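PDB 2O57: putative sarcosine dimethylglycine methyltransferase from Galdieria sulphuraria, which is probably an S-adenosylmethionine-dependent methyltransferase that transfers methyl groups to the amino nitrogen of sarcosine or dimethylglycine. Local coordinates for residues Y36-G41 with A257-P262; H240-V245 with R270-W275. One frame throughout, in Å; residues are numbered along the deposited sequence.

Interaction 1: residues Y36-G41 with A257-P262; sequences YFHVWG and ASFCSP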
loop_
_atom_site.group_PDB
_atom_site.type_symbol
_atom_site.label_atom_id
_atom_site.label_comp_id
_atom_site.label_asym_id
_atom_site.label_seq_id
_atom_site.Cartn_x
_atom_site.Cartn_y
_atom_site.Cartn_z
ATOM N N TYR A 36 7.528 25.872 0.082
ATOM C CA TYR A 36 8.026 24.623 0.689
ATOM C C TYR A 36 9.473 24.755 1.174
ATOM O O TYR A 36 9.844 24.295 2.275
ATOM C CB TYR A 36 7.960 23.512 -0.328
ATOM C CG TYR A 36 6.598 22.878 -0.476
ATOM C CD1 TYR A 36 6.135 21.940 0.463
ATOM C CD2 TYR A 36 5.757 23.239 -1.536
ATOM C CE1 TYR A 36 4.887 21.326 0.308
ATOM C CE2 TYR A 36 4.498 22.647 -1.688
ATOM C CZ TYR A 36 4.083 21.685 -0.767
ATOM O OH TYR A 36 2.852 21.088 -0.923
ATOM N N PHE A 37 10.306 25.375 0.353
ATOM C CA PHE A 37 11.669 25.616 0.785
ATOM C C PHE A 37 11.719 26.486 2.045
ATOM O O PHE A 37 12.541 26.274 2.906
ATOM C CB PHE A 37 12.514 26.221 -0.372
ATOM C CG PHE A 37 13.965 26.356 -0.050
ATOM C CD1 PHE A 37 14.813 25.253 -0.116
ATOM C CD2 PHE A 37 14.483 27.584 0.351
ATOM C CE1 PHE A 37 16.200 25.386 0.192
ATOM C CE2 PHE A 37 15.835 27.731 0.659
ATOM C CZ PHE A 37 16.700 26.622 0.587
ATOM N N HIS A 38 10.849 27.481 2.153
ATOM C CA HIS A 38 10.899 28.411 3.303
ATOM C C HIS A 38 10.694 27.629 4.600
ATOM O O HIS A 38 11.331 27.902 5.592
ATOM C CB HIS A 38 9.827 29.480 3.175
ATOM C CG HIS A 38 9.681 30.367 4.389
ATOM N ND1 HIS A 38 10.606 31.339 4.720
ATOM C CD2 HIS A 38 8.725 30.416 5.352
ATOM C CE1 HIS A 38 10.217 31.961 5.820
ATOM N NE2 HIS A 38 9.084 31.415 6.229
ATOM N N VAL A 39 9.787 26.660 4.574
ATOM C CA VAL A 39 9.429 25.953 5.812
ATOM C C VAL A 39 10.337 24.754 6.051
ATOM O O VAL A 39 10.818 24.545 7.161
ATOM C CB VAL A 39 7.903 25.572 5.843
ATOM C CG1 VAL A 39 7.519 24.855 7.167
ATOM C CG2 VAL A 39 7.000 26.833 5.604
ATOM N N TRP A 40 10.600 23.987 5.003
ATOM C CA TRP A 40 11.269 22.686 5.131
ATOM C C TRP A 40 12.655 22.611 4.455
ATOM O O TRP A 40 13.297 21.542 4.446
ATOM C CB TRP A 40 10.344 21.580 4.595
ATOM C CG TRP A 40 9.064 21.473 5.426
ATOM C CD1 TRP A 40 8.943 20.954 6.680
ATOM C CD2 TRP A 40 7.760 21.920 5.046
ATOM N NE1 TRP A 40 7.638 21.054 7.118
ATOM C CE2 TRP A 40 6.888 21.632 6.123
ATOM C CE3 TRP A 40 7.234 22.520 3.881
ATOM C CZ2 TRP A 40 5.523 21.937 6.077
ATOM C CZ3 TRP A 40 5.860 22.839 3.844
ATOM C CH2 TRP A 40 5.025 22.533 4.924
ATOM N N GLY A 41 13.122 23.742 3.891
ATOM C CA GLY A 41 14.496 23.811 3.365
ATOM C C GLY A 41 14.772 22.751 2.301
ATOM O O GLY A 41 13.911 22.400 1.467
ATOM N N ALA A 257 4.803 36.777 2.529
ATOM C CA ALA A 257 4.019 37.567 1.545
ATOM C C ALA A 257 4.880 38.421 0.606
ATOM O O ALA A 257 4.414 38.849 -0.476
ATOM C CB ALA A 257 3.037 38.442 2.237
ATOM N N SER A 258 6.121 38.689 1.007
ATOM C CA SER A 258 7.031 39.427 0.100
ATOM C C SER A 258 7.470 38.583 -1.121
ATOM O O SER A 258 7.736 39.140 -2.195
ATOM C CB SER A 258 8.273 39.990 0.840
ATOM O OG SER A 258 9.108 38.936 1.320
ATOM N N PHE A 259 7.569 37.264 -0.957
ATOM C CA PHE A 259 8.092 36.402 -2.026
ATOM C C PHE A 259 7.105 35.341 -2.488
ATOM O O PHE A 259 7.319 34.736 -3.528
ATOM C CB PHE A 259 9.434 35.776 -1.636
ATOM C CG PHE A 259 9.377 34.927 -0.374
ATOM C CD1 PHE A 259 8.949 33.609 -0.420
ATOM C CD2 PHE A 259 9.793 35.460 0.856
ATOM C CE1 PHE A 259 8.922 32.824 0.742
ATOM C CE2 PHE A 259 9.769 34.666 2.028
ATOM C CZ PHE A 259 9.332 33.377 1.959
ATOM N N CYS A 260 6.054 35.092 -1.691
ATOM C CA CYS A 260 4.881 34.308 -2.134
ATOM C C CYS A 260 3.693 35.271 -2.038
ATOM O O CYS A 260 3.111 35.445 -0.965
ATOM C CB CYS A 260 4.663 33.079 -1.233
ATOM S SG CYS A 260 5.950 31.806 -1.320
ATOM N N SER A 261 3.368 35.936 -3.148
ATOM C CA SER A 261 2.478 37.098 -3.107
ATOM C C SER A 261 1.073 36.736 -2.569
ATOM O O SER A 261 0.720 35.540 -2.567
ATOM C CB SER A 261 2.354 37.678 -4.495
ATOM O OG SER A 261 1.538 36.858 -5.274
ATOM N N PRO A 262 0.297 37.741 -2.079
ATOM C CA PRO A 262 -1.104 37.459 -1.741
ATOM C C PRO A 262 -1.893 36.765 -2.854
ATOM O O PRO A 262 -2.644 35.827 -2.561
ATOM C CB PRO A 262 -1.682 38.844 -1.374
ATOM C CG PRO A 262 -0.503 39.573 -0.839
ATOM C CD PRO A 262 0.660 39.119 -1.714
#

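Interaction 2: residues H240-V245 with R270-W275; sequences HHYSKV and RGLEHW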
loop_
_atom_site.group_PDB
_atom_site.type_symbol
_atom_site.label_atom_id
_atom_site.label_comp_id
_atom_site.label_asym_id
_atom_site.label_seq_id
_atom_site.Cartn_x
_atom_site.Cartn_y
_atom_site.Cartn_z
ATOM N N HIS A 240 -5.269 14.260 4.129
ATOM C CA HIS A 240 -4.585 14.786 5.308
ATOM C C HIS A 240 -3.451 15.709 4.886
ATOM O O HIS A 240 -3.268 16.764 5.488
ATOM C CB HIS A 240 -3.977 13.671 6.135
ATOM C CG HIS A 240 -4.995 12.773 6.761
ATOM N ND1 HIS A 240 -4.775 11.428 6.963
ATOM C CD2 HIS A 240 -6.239 13.030 7.228
ATOM C CE1 HIS A 240 -5.840 10.892 7.536
ATOM N NE2 HIS A 240 -6.747 11.837 7.694
ATOM N N HIS A 241 -2.674 15.265 3.906
ATOM C CA HIS A 241 -1.464 15.990 3.520
ATOM C C HIS A 241 -1.798 17.376 2.976
ATOM O O HIS A 241 -1.216 18.362 3.413
ATOM C CB HIS A 241 -0.713 15.236 2.443
ATOM C CG HIS A 241 0.597 15.862 2.095
ATOM N ND1 HIS A 241 1.653 15.928 2.988
ATOM C CD2 HIS A 241 1.004 16.483 0.963
ATOM C CE1 HIS A 241 2.674 16.524 2.393
ATOM N NE2 HIS A 241 2.304 16.867 1.164
ATOM N N TYR A 242 -2.734 17.439 2.033
ATOM C CA TYR A 242 -3.094 18.724 1.467
ATOM C C TYR A 242 -3.838 19.642 2.438
ATOM O O TYR A 242 -3.596 20.851 2.411
ATOM C CB TYR A 242 -3.787 18.547 0.126
ATOM C CG TYR A 242 -2.793 18.084 -0.909
ATOM C CD1 TYR A 242 -1.602 18.808 -1.126
ATOM C CD2 TYR A 242 -2.994 16.925 -1.631
ATOM C CE1 TYR A 242 -0.658 18.384 -2.063
ATOM C CE2 TYR A 242 -2.038 16.492 -2.588
ATOM C CZ TYR A 242 -0.905 17.215 -2.791
ATOM O OH TYR A 242 0.002 16.795 -3.729
ATOM N N SER A 243 -4.633 19.054 3.352
ATOM C CA SER A 243 -5.232 19.824 4.463
ATOM C C SER A 243 -4.145 20.435 5.383
ATOM O O SER A 243 -4.215 21.630 5.758
ATOM C CB SER A 243 -6.179 18.920 5.302
ATOM O OG SER A 243 -7.255 18.477 4.494
ATOM N N LYS A 244 -3.139 19.631 5.757
ATOM C CA LYS A 244 -2.043 20.148 6.590
ATOM C C LYS A 244 -1.198 21.207 5.855
ATOM O O LYS A 244 -0.796 22.223 6.448
ATOM C CB LYS A 244 -1.125 19.005 7.033
ATOM C CG LYS A 244 -1.829 17.923 7.902
ATOM C CD LYS A 244 -2.052 18.387 9.296
ATOM C CE LYS A 244 -0.740 18.502 10.029
ATOM N NZ LYS A 244 -0.928 18.948 11.418
ATOM N N VAL A 245 -0.920 20.979 4.579
ATOM C CA VAL A 245 -0.175 21.987 3.817
ATOM C C VAL A 245 -0.968 23.306 3.734
ATOM O O VAL A 245 -0.381 24.419 3.900
ATOM C CB VAL A 245 0.207 21.479 2.415
ATOM C CG1 VAL A 245 0.826 22.636 1.618
ATOM C CG2 VAL A 245 1.220 20.310 2.515
ATOM N N ARG A 270 -6.602 27.672 -3.318
ATOM C CA ARG A 270 -7.665 27.096 -4.153
ATOM C C ARG A 270 -7.279 25.729 -4.698
ATOM O O ARG A 270 -8.091 24.807 -4.638
ATOM C CB ARG A 270 -8.081 28.024 -5.285
ATOM C CG ARG A 270 -8.904 29.192 -4.790
ATOM C CD ARG A 270 -9.412 30.007 -5.940
ATOM N NE ARG A 270 -8.360 30.854 -6.508
ATOM C CZ ARG A 270 -8.154 32.120 -6.157
ATOM N NH1 ARG A 270 -8.930 32.698 -5.225
ATOM N NH2 ARG A 270 -7.175 32.805 -6.737
ATOM N N GLY A 271 -6.067 25.606 -5.253
ATOM C CA GLY A 271 -5.559 24.316 -5.735
ATOM C C GLY A 271 -5.522 23.249 -4.653
ATOM O O GLY A 271 -5.920 22.095 -4.875
ATOM N N LEU A 272 -5.061 23.626 -3.467
ATOM C CA LEU A 272 -5.067 22.703 -2.320
ATOM C C LEU A 272 -6.487 22.220 -2.028
ATOM O O LEU A 272 -6.714 21.014 -1.874
ATOM C CB LEU A 272 -4.428 23.334 -1.079
ATOM C CG LEU A 272 -2.896 23.618 -1.226
ATOM C CD1 LEU A 272 -2.399 24.466 -0.065
ATOM C CD2 LEU A 272 -2.082 22.331 -1.381
ATOM N N GLU A 273 -7.431 23.148 -1.984
ATOM C CA GLU A 273 -8.829 22.804 -1.722
ATOM C C GLU A 273 -9.363 21.780 -2.738
ATOM O O GLU A 273 -10.159 20.907 -2.384
ATOM C CB GLU A 273 -9.693 24.067 -1.736
ATOM C CG GLU A 273 -9.523 24.919 -0.479
ATOM C CD GLU A 273 -10.031 26.358 -0.649
ATOM O OE1 GLU A 273 -10.529 26.714 -1.744
ATOM O OE2 GLU A 273 -9.897 27.152 0.309
ATOM N N HIS A 274 -8.931 21.903 -3.999
ATOM C CA HIS A 274 -9.365 20.980 -5.065
ATOM C C HIS A 274 -8.859 19.565 -4.804
ATOM O O HIS A 274 -9.590 18.601 -5.028
ATOM C CB HIS A 274 -8.882 21.432 -6.449
ATOM C CG HIS A 274 -9.658 22.573 -7.023
ATOM N ND1 HIS A 274 -11.032 22.674 -6.912
ATOM C CD2 HIS A 274 -9.259 23.653 -7.744
ATOM C CE1 HIS A 274 -11.434 23.789 -7.499
ATOM N NE2 HIS A 274 -10.379 24.396 -8.016
ATOM N N TRP A 275 -7.606 19.427 -4.362
ATOM C CA TRP A 275 -7.081 18.114 -4.031
ATOM C C TRP A 275 -7.856 17.518 -2.868
ATOM O O TRP A 275 -8.208 16.360 -2.905
ATOM C CB TRP A 275 -5.591 18.158 -3.655
ATOM C CG TRP A 275 -4.689 18.242 -4.858
ATOM C CD1 TRP A 275 -3.967 19.323 -5.251
ATOM C CD2 TRP A 275 -4.404 17.197 -5.801
ATOM N NE1 TRP A 275 -3.239 19.023 -6.379
ATOM C CE2 TRP A 275 -3.504 17.734 -6.755
ATOM C CE3 TRP A 275 -4.826 15.863 -5.938
ATOM C CZ2 TRP A 275 -3.015 16.989 -7.833
ATOM C CZ3 TRP A 275 -4.339 15.107 -7.028
ATOM C CH2 TRP A 275 -3.431 15.679 -7.947
#

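Interaction 1: residues Y36-G41 with A257-P262
A single aromatic pair at the protein surface, His-38 against Phe-259, joins the last turns of helix 27-40 to the loop between helices 253-256 and 262-280. The contact is small, burying about 80 Å² in all, and the two CA atoms of the pair, the nearest across the segments, are still 10.0 Å apart, so the side chains alone bridge the gap. Phe-259 reaches out with the far end of its ring: CZ comes to 3.7 Å from ND1 of His-38 and also approaches CG of the imidazole. ND1 lies at the edge of the phenyl ring, near its plane. The ring centroids are 5.4 Å apart and the planes are inclined at 55°, an oblique meeting that is neither a stack nor a T. With CG anti to the backbone N (chi1 172°), the imidazole of His-38 extends from the helix toward the loop. The other ring nitrogen, NE2, is hydrogen-bonded to OE2 of Glu-255, which probably restricts the rotation of the ring and ties it to the short helix 253-256.

The loop has a second tie to helix 27-40, since the carbonyl oxygen of Phe-259 accepts a hydrogen bond from Arg-34. Beyond it, Ser-261 occupies the N-cap of helix 262-280, its OG bonded to the backbone N of Phe-264. Gly-41, with positive phi, is the first residue beyond helix 27-40, and its N still bonds to Phe-37 O at 2.8 Å. This is peripheral packing of an N-terminal helix on an interhelical loop, added to the seven-stranded Rossmann-like sheet (strand order 3-2-1-4-5-7-6) of class I methyltransferases.

Interaction 2: residues H240-V245 with R270-W275
Tyr-242 packs against Leu-272 and Trp-275 where two antiparallel helices, 235-251 and 262-280, lie side by side as a helical hairpin with the short helix 253-256 in its connection. The local axes approach to 8.9 Å and their directions differ by 157°.

Aromatic stacking comes first. With CG anti to the carbonyl carbon (chi1 -71°), the Tyr-242 ring is set beside the indole, forming an offset stack with the five-membered ring of Trp-275, centroids 4.5 Å apart and planes inclined by 23°, both side chains pointing the same way. CE2 of the tyrosine lies over the indole face toward its rim, while the opposite face of the tyrosine ring meets CD2 of His-241, so the phenol is sandwiched. Replacing Tyr-242 by an alanine removes the ring, and the indole of Trp-275 would probably lose its stacking partner on that side, with a gap left beside CD2 of Leu-272.

Apolar packing makes up the rest, without hydrogen bonds between the segments. Leu-272 turns its branched end to both Tyr-242 and Val-245, crossing both side chains at about a right angle. Its CD2 sits 3.6 Å from Tyr-242 CD1, and its CD1 is 4.1 Å from Val-245 CG1. The nearest approach of the indole side chain is through its methylene, Trp-275 CB lying 3.5 Å from Tyr-242 CD2.

Interactions 1 and 2 lie about 16 Å apart between centres and touch where OH of Tyr-36, on helix 27-40, packs 3.6 Å from CG1 of Val-245. Met-268 of helix 262-280 touches both of these side chains, so the N-terminal helix also rests on the buried seam of the hairpin. The segments alternate along the chain, and the loop of interaction 1 lies within the connection between the two helices of interaction 2. Closer to the probable cofactor-binding region, Phe-37, beside His-38, meets the ring of Tyr-93 in the glycine-rich turn after strand 85-89, which in this family probably forms part of the S-adenosylmethionine site.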